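Local coordinates for 2-methyl-aconitate isomerase (Shewanella oneidensis, PDB 5K87), which catalyses the cis-trans isomerization of 2-methyl-aconitate in the 2-methylcitrate cycle of propionate breakdown, by base-catalysed proton abstraction coupled to rotation about the C2-C3 bond, at residues A[141-144]-A[149-152]; A[33-38]-A[46-51]. The protein carries 1 engineered substitution. One frame throughout, in Å; residues are numbered along the deposited sequence.

Contact 1 (A[141-144]-A[149-152])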
loop_
_atom_site.group_PDB
_atom_site.type_symbol
_atom_site.label_atom_id
_atom_site.label_comp_id
_atom_site.label_asym_id
_atom_site.label_seq_id
_atom_site.Cartn_x
_atom_site.Cartn_y
_atom_site.Cartn_z
ATOM N N ILE A 141 21.663 5.967 -18.616
ATOM C CA ILE A 141 20.222 6.143 -18.746
ATOM C C ILE A 141 19.906 7.522 -19.297
ATOM O O ILE A 141 20.399 8.526 -18.784
ATOM C CB ILE A 141 19.528 5.988 -17.376
ATOM C CG1 ILE A 141 19.814 4.608 -16.773
ATOM C CG2 ILE A 141 18.038 6.195 -17.519
ATOM C CD1 ILE A 141 19.550 4.521 -15.288
ATOM N N TRP A 142 19.091 7.573 -20.340
ATOM C CA TRP A 142 18.529 8.829 -20.811
ATOM C C TRP A 142 17.190 9.014 -20.117
ATOM O O TRP A 142 16.233 8.272 -20.362
ATOM C CB TRP A 142 18.355 8.818 -22.327
ATOM C CG TRP A 142 17.716 10.065 -22.865
ATOM C CD1 TRP A 142 16.499 10.166 -23.484
ATOM C CD2 TRP A 142 18.263 11.389 -22.834
ATOM N NE1 TRP A 142 16.261 11.473 -23.842
ATOM C CE2 TRP A 142 17.320 12.240 -23.450
ATOM C CE3 TRP A 142 19.454 11.935 -22.343
ATOM C CZ2 TRP A 142 17.544 13.613 -23.596
ATOM C CZ3 TRP A 142 19.666 13.305 -22.482
ATOM C CH2 TRP A 142 18.715 14.121 -23.108
ATOM N N GLN A 143 17.150 9.984 -19.214
ATOM C CA GLN A 143 15.934 10.323 -18.496
ATOM C C GLN A 143 15.097 11.162 -19.448
ATOM O O GLN A 143 15.394 12.335 -19.677
ATOM C CB GLN A 143 16.264 11.074 -17.204
ATOM C CG GLN A 143 15.325 10.726 -16.052
ATOM C CD GLN A 143 13.876 10.935 -16.431
ATOM O OE1 GLN A 143 13.535 11.908 -17.102
ATOM N NE2 GLN A 143 13.015 10.006 -16.034
ATOM N N ALA A 144 14.073 10.547 -20.026
ATOM C CA ALA A 144 13.328 11.166 -21.103
ATOM C C ALA A 144 12.247 12.138 -20.649
ATOM O O ALA A 144 11.747 12.914 -21.466
ATOM C CB ALA A 144 12.742 10.093 -22.020
ATOM N N THR A 149 21.073 12.893 -18.377
ATOM C CA THR A 149 21.778 11.626 -18.257
ATOM C C THR A 149 21.883 11.209 -16.796
ATOM O O THR A 149 22.230 12.022 -15.926
ATOM C CB THR A 149 23.208 11.751 -18.796
ATOM O OG1 THR A 149 23.161 12.116 -20.181
ATOM C CG2 THR A 149 23.978 10.437 -18.628
ATOM N N ILE A 150 21.573 9.944 -16.522
ATOM C CA ILE A 150 21.792 9.379 -15.194
ATOM C C ILE A 150 22.524 8.058 -15.369
ATOM O O ILE A 150 22.228 7.308 -16.291
ATOM C CB ILE A 150 20.477 9.160 -14.449
ATOM C CG1 ILE A 150 19.717 10.477 -14.320
ATOM C CG2 ILE A 150 20.748 8.546 -13.099
ATOM C CD1 ILE A 150 18.302 10.291 -13.893
ATOM N N ILE A 151 23.514 7.794 -14.525
ATOM C CA ILE A 151 24.295 6.568 -14.611
ATOM C C ILE A 151 23.943 5.651 -13.443
ATOM O O ILE A 151 23.833 6.110 -12.302
ATOM C CB ILE A 151 25.799 6.882 -14.541
ATOM C CG1 ILE A 151 26.192 7.935 -15.587
ATOM C CG2 ILE A 151 26.617 5.619 -14.682
ATOM C CD1 ILE A 151 25.976 7.507 -17.018
ATOM N N ALA A 152 23.754 4.362 -13.719
ATOM C CA ALA A 152 23.579 3.386 -12.649
ATOM C C ALA A 152 24.655 2.318 -12.759
ATOM O O ALA A 152 24.789 1.684 -13.802
ATOM C CB ALA A 152 22.206 2.752 -12.721
#
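Ile141 and Ile150 face each other as an antiparallel hydrogen-bonded pair, and both of their backbone bonds are present. Ile141 N donates to Ile150 O at 2.7 Å, with the acceptor approached almost straight on (C=O...N angle 171°). In return Ile150 N gives its hydrogen to Ile141 O at 2.9 Å, a nearly linear bond lying in the carbonyl plane. Beside it, Thr149 CA makes a CA-H...O contact of 3.4 Å with Ile141 O, so this oxygen is met from two positions on the facing strand. Trp142 and Thr149 form the next, non-hydrogen-bonded pair.

The register is that of a beta hairpin, strand 135-143 with strand 148-157. The face carrying Ile141, Ile150 and Gln143 packs on helix 113-122 through Thr113 and Val116, consistent with the DAP epimerase-like fold, in which strands curl around a central helix. Gln143 brings this face within about 7 Å of the side chain of Cys109, inferred to be a catalytic proton donor or acceptor.

Ile141 holds CG1 anti to its carbonyl carbon (chi1 -59°), and a near-extended chi2 carries CD1 along the partner strand to Ala152 CB, 4.1 Å from Ile141 CD1. Ile150 runs alongside Gln143, both pointing the same way, with Ile150 CD1 3.7 Å from the aliphatic Gln143 CG.

Beyond a bend at chi2 (-55°), the Gln143 amide is bonded through NE2 to Asn145 OD1 and through OE1 to Ile146 N, which ties it to the hairpin turn. On the other face Thr149 OG1 lies near the plane of the Trp142 ring, at its edge, 4.3 Å from Trp142 CE3. That hydroxyl is hydrogen-bonded to His87 NE2, while the His87 ring meets the indole edge-to-face and Lys84 makes a cation-pi contact with the Trp142 ring.

Contact 2 (A[33-38]-A[46-51])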
loop_
_atom_site.group_PDB
_atom_site.type_symbol
_atom_site.label_atom_id
_atom_site.label_comp_id
_atom_site.label_asym_id
_atom_site.label_seq_id
_atom_site.Cartn_x
_atom_site.Cartn_y
_atom_site.Cartn_z
ATOM N N ASP A 33 6.429 -4.394 -24.876
ATOM C CA ASP A 33 5.453 -5.276 -24.240
ATOM C C ASP A 33 4.082 -4.620 -24.086
ATOM O O ASP A 33 3.096 -5.294 -23.795
ATOM C CB ASP A 33 5.964 -5.735 -22.876
ATOM C CG ASP A 33 7.160 -6.664 -22.982
ATOM O OD1 ASP A 33 7.267 -7.381 -24.004
ATOM O OD2 ASP A 33 7.984 -6.695 -22.045
ATOM N N LEU A 34 4.016 -3.309 -24.272
ATOM C CA LEU A 34 2.750 -2.599 -24.120
ATOM C C LEU A 34 1.841 -2.850 -25.310
ATOM O O LEU A 34 2.327 -3.094 -26.416
ATOM C CB LEU A 34 3.005 -1.097 -24.001
ATOM C CG LEU A 34 3.792 -0.640 -22.770
ATOM C CD1 LEU A 34 4.107 0.846 -22.859
ATOM C CD2 LEU A 34 3.013 -0.967 -21.497
ATOM N N PRO A 35 0.520 -2.785 -25.088
ATOM C CA PRO A 35 -0.401 -2.813 -26.229
ATOM C C PRO A 35 -0.034 -1.721 -27.234
ATOM O O PRO A 35 0.452 -0.661 -26.835
ATOM C CB PRO A 35 -1.760 -2.511 -25.588
ATOM C CG PRO A 35 -1.618 -2.952 -24.168
ATOM C CD PRO A 35 -0.186 -2.673 -23.800
ATOM N N GLU A 36 -0.260 -1.981 -28.516
ATOM C CA GLU A 36 0.152 -1.077 -29.578
ATOM C C GLU A 36 -0.233 0.379 -29.316
ATOM O O GLU A 36 0.601 1.277 -29.445
ATOM C CB GLU A 36 -0.443 -1.544 -30.910
ATOM C CG GLU A 36 0.050 -0.759 -32.115
ATOM C CD GLU A 36 -0.525 -1.273 -33.424
ATOM O OE1 GLU A 36 -0.379 -0.577 -34.452
ATOM O OE2 GLU A 36 -1.123 -2.370 -33.427
ATOM N N ALA A 37 -1.483 0.606 -28.926
ATOM C CA ALA A 37 -1.971 1.962 -28.686
ATOM C C ALA A 37 -1.206 2.685 -27.581
ATOM O O ALA A 37 -1.131 3.910 -27.577
ATOM C CB ALA A 37 -3.457 1.943 -28.364
ATOM N N ALA A 38 -0.644 1.917 -26.648
ATOM C CA ALA A 38 0.095 2.490 -25.526
ATOM C C ALA A 38 1.587 2.639 -25.804
ATOM O O ALA A 38 2.341 3.043 -24.919
ATOM C CB ALA A 38 -0.134 1.667 -24.258
ATOM N N ASP A 46 -1.964 6.290 -20.780
ATOM C CA ASP A 46 -2.334 6.776 -19.462
ATOM C C ASP A 46 -3.455 5.938 -18.866
ATOM O O ASP A 46 -3.415 5.596 -17.690
ATOM C CB ASP A 46 -2.759 8.246 -19.502
ATOM C CG ASP A 46 -1.609 9.189 -19.780
ATOM O OD1 ASP A 46 -0.435 8.769 -19.752
ATOM O OD2 ASP A 46 -1.882 10.394 -20.010
ATOM N N ALA A 47 -4.449 5.589 -19.679
ATOM C CA ALA A 47 -5.567 4.784 -19.198
ATOM C C ALA A 47 -5.106 3.406 -18.720
ATOM O O ALA A 47 -5.595 2.896 -17.709
ATOM C CB ALA A 47 -6.625 4.636 -20.275
ATOM N N LEU A 48 -4.184 2.800 -19.460
ATOM C CA LEU A 48 -3.644 1.498 -19.086
ATOM C C LEU A 48 -2.933 1.589 -17.743
ATOM O O LEU A 48 -3.182 0.790 -16.837
ATOM C CB LEU A 48 -2.671 0.996 -20.150
ATOM C CG LEU A 48 -1.885 -0.260 -19.778
ATOM C CD1 LEU A 48 -2.825 -1.424 -19.560
ATOM C CD2 LEU A 48 -0.870 -0.566 -20.863
ATOM N N LEU A 49 -2.067 2.584 -17.600
ATOM C CA LEU A 49 -1.275 2.716 -16.385
ATOM C C LEU A 49 -2.159 3.034 -15.185
ATOM O O LEU A 49 -1.943 2.519 -14.091
ATOM C CB LEU A 49 -0.198 3.780 -16.563
ATOM C CG LEU A 49 0.834 3.443 -17.640
ATOM C CD1 LEU A 49 1.833 4.554 -17.815
ATOM C CD2 LEU A 49 1.546 2.172 -17.290
ATOM N N LEU A 50 -3.153 3.894 -15.381
ATOM C CA LEU A 50 -4.115 4.173 -14.322
ATOM C C LEU A 50 -4.784 2.895 -13.833
ATOM O O LEU A 50 -4.876 2.654 -12.617
ATOM C CB LEU A 50 -5.168 5.173 -14.807
ATOM C CG LEU A 50 -4.714 6.633 -14.867
ATOM C CD1 LEU A 50 -5.622 7.425 -15.803
ATOM C CD2 LEU A 50 -4.724 7.261 -13.483
ATOM N N ARG A 51 -5.231 2.060 -14.755
ATOM C CA ARG A 51 -5.944 0.858 -14.372
ATOM C C ARG A 51 -5.018 -0.168 -13.728
ATOM O O ARG A 51 -5.417 -0.866 -12.805
ATOM C CB ARG A 51 -6.653 0.265 -15.587
ATOM C CG ARG A 51 -7.715 -0.745 -15.235
ATOM C CD ARG A 51 -8.823 -0.125 -14.392
ATOM N NE ARG A 51 -9.701 -1.167 -13.883
ATOM C CZ ARG A 51 -9.437 -1.890 -12.802
ATOM N NH1 ARG A 51 -8.324 -1.664 -12.104
ATOM N NH2 ARG A 51 -10.290 -2.819 -12.409
#
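Ala38 N is hydrogen-bonded to Pro35 O at 2.8 Å, an i to i+3 bond that closes the 3-10 turn and brings Pro35 and Ala38 to the same partner, Leu48. The backbones themselves stay well apart: the nearest CA atoms, those of Ala38 and Leu48, are separated by 7.5 Å. Side chains therefore bridge the gap, and the contacts across it are all between apolar groups.

One methyl group carries the interface. Leu48 sets CG anti to its backbone N (chi1 171°), and with chi2 at 62° its CD2 is the extended branch, projecting from the helix into the loop. There it meets three residues. Pro35 approaches end-on, with its CD 3.7 Å from Leu48 CD2. Leu34 comes in at a slant: its CD1 continues the chain (chi2 174°), and the other branch, CD2, touches Leu48 CD2 at 4.0 Å. Ala38 completes the set with its CB 4.1 Å from Leu48 CD2. Contact through a single methyl agrees with the small buried surface, 127 Å² for both sides together.

Polar bonds just outside the two segments hold the loop in shape and tie it to the helix. Leu34 O accepts from Gln39 NE2, and Ala38 O from Arg45 NE, the latter linking the turn to the start of the helix. Within the helix, Leu50 N binds Asp46 O at 2.9 Å, while Asp46 OD1 is hydrogen-bonded to Trp105 NE1.

Behind the interface, Leu34 packs on Phe29 and Ile78, and Leu48 on Val396. The contact thus folds a loop and its 3-10 turn back against helix 43-53, which lies in the connection between the parallel-paired strands 24-30 and 75-81. Away from the substrate-binding and catalytic residues, it belongs to the periphery of a DAP epimerase-like domain, consistent with a helix flanking the strands that surround a central one.

Overall arrangement
From the N terminus, contact 2 comes first: 33-38 follows strand 24-30, and seven residues later segment 46-51 closes the loop on helix 43-53. The chain then passes through strands 75-81 and 89-96 and helix 113-122 before contact 1 closes the hairpin turn at 144-147, joining strands 135-143 and 148-157. The loops run in series, neither nested nor crossed. The centres of contacts 1 and 2 lie 23 Å apart, and their nearest atoms about 13 Å. Strand 24-30, where the loop of contact 2 departs, is linked by pairing through 75-81 and 89-96 to strand 135-143 of contact 1. Contact 2 joins a loop to its following helix; contact 1 lies beside the active site.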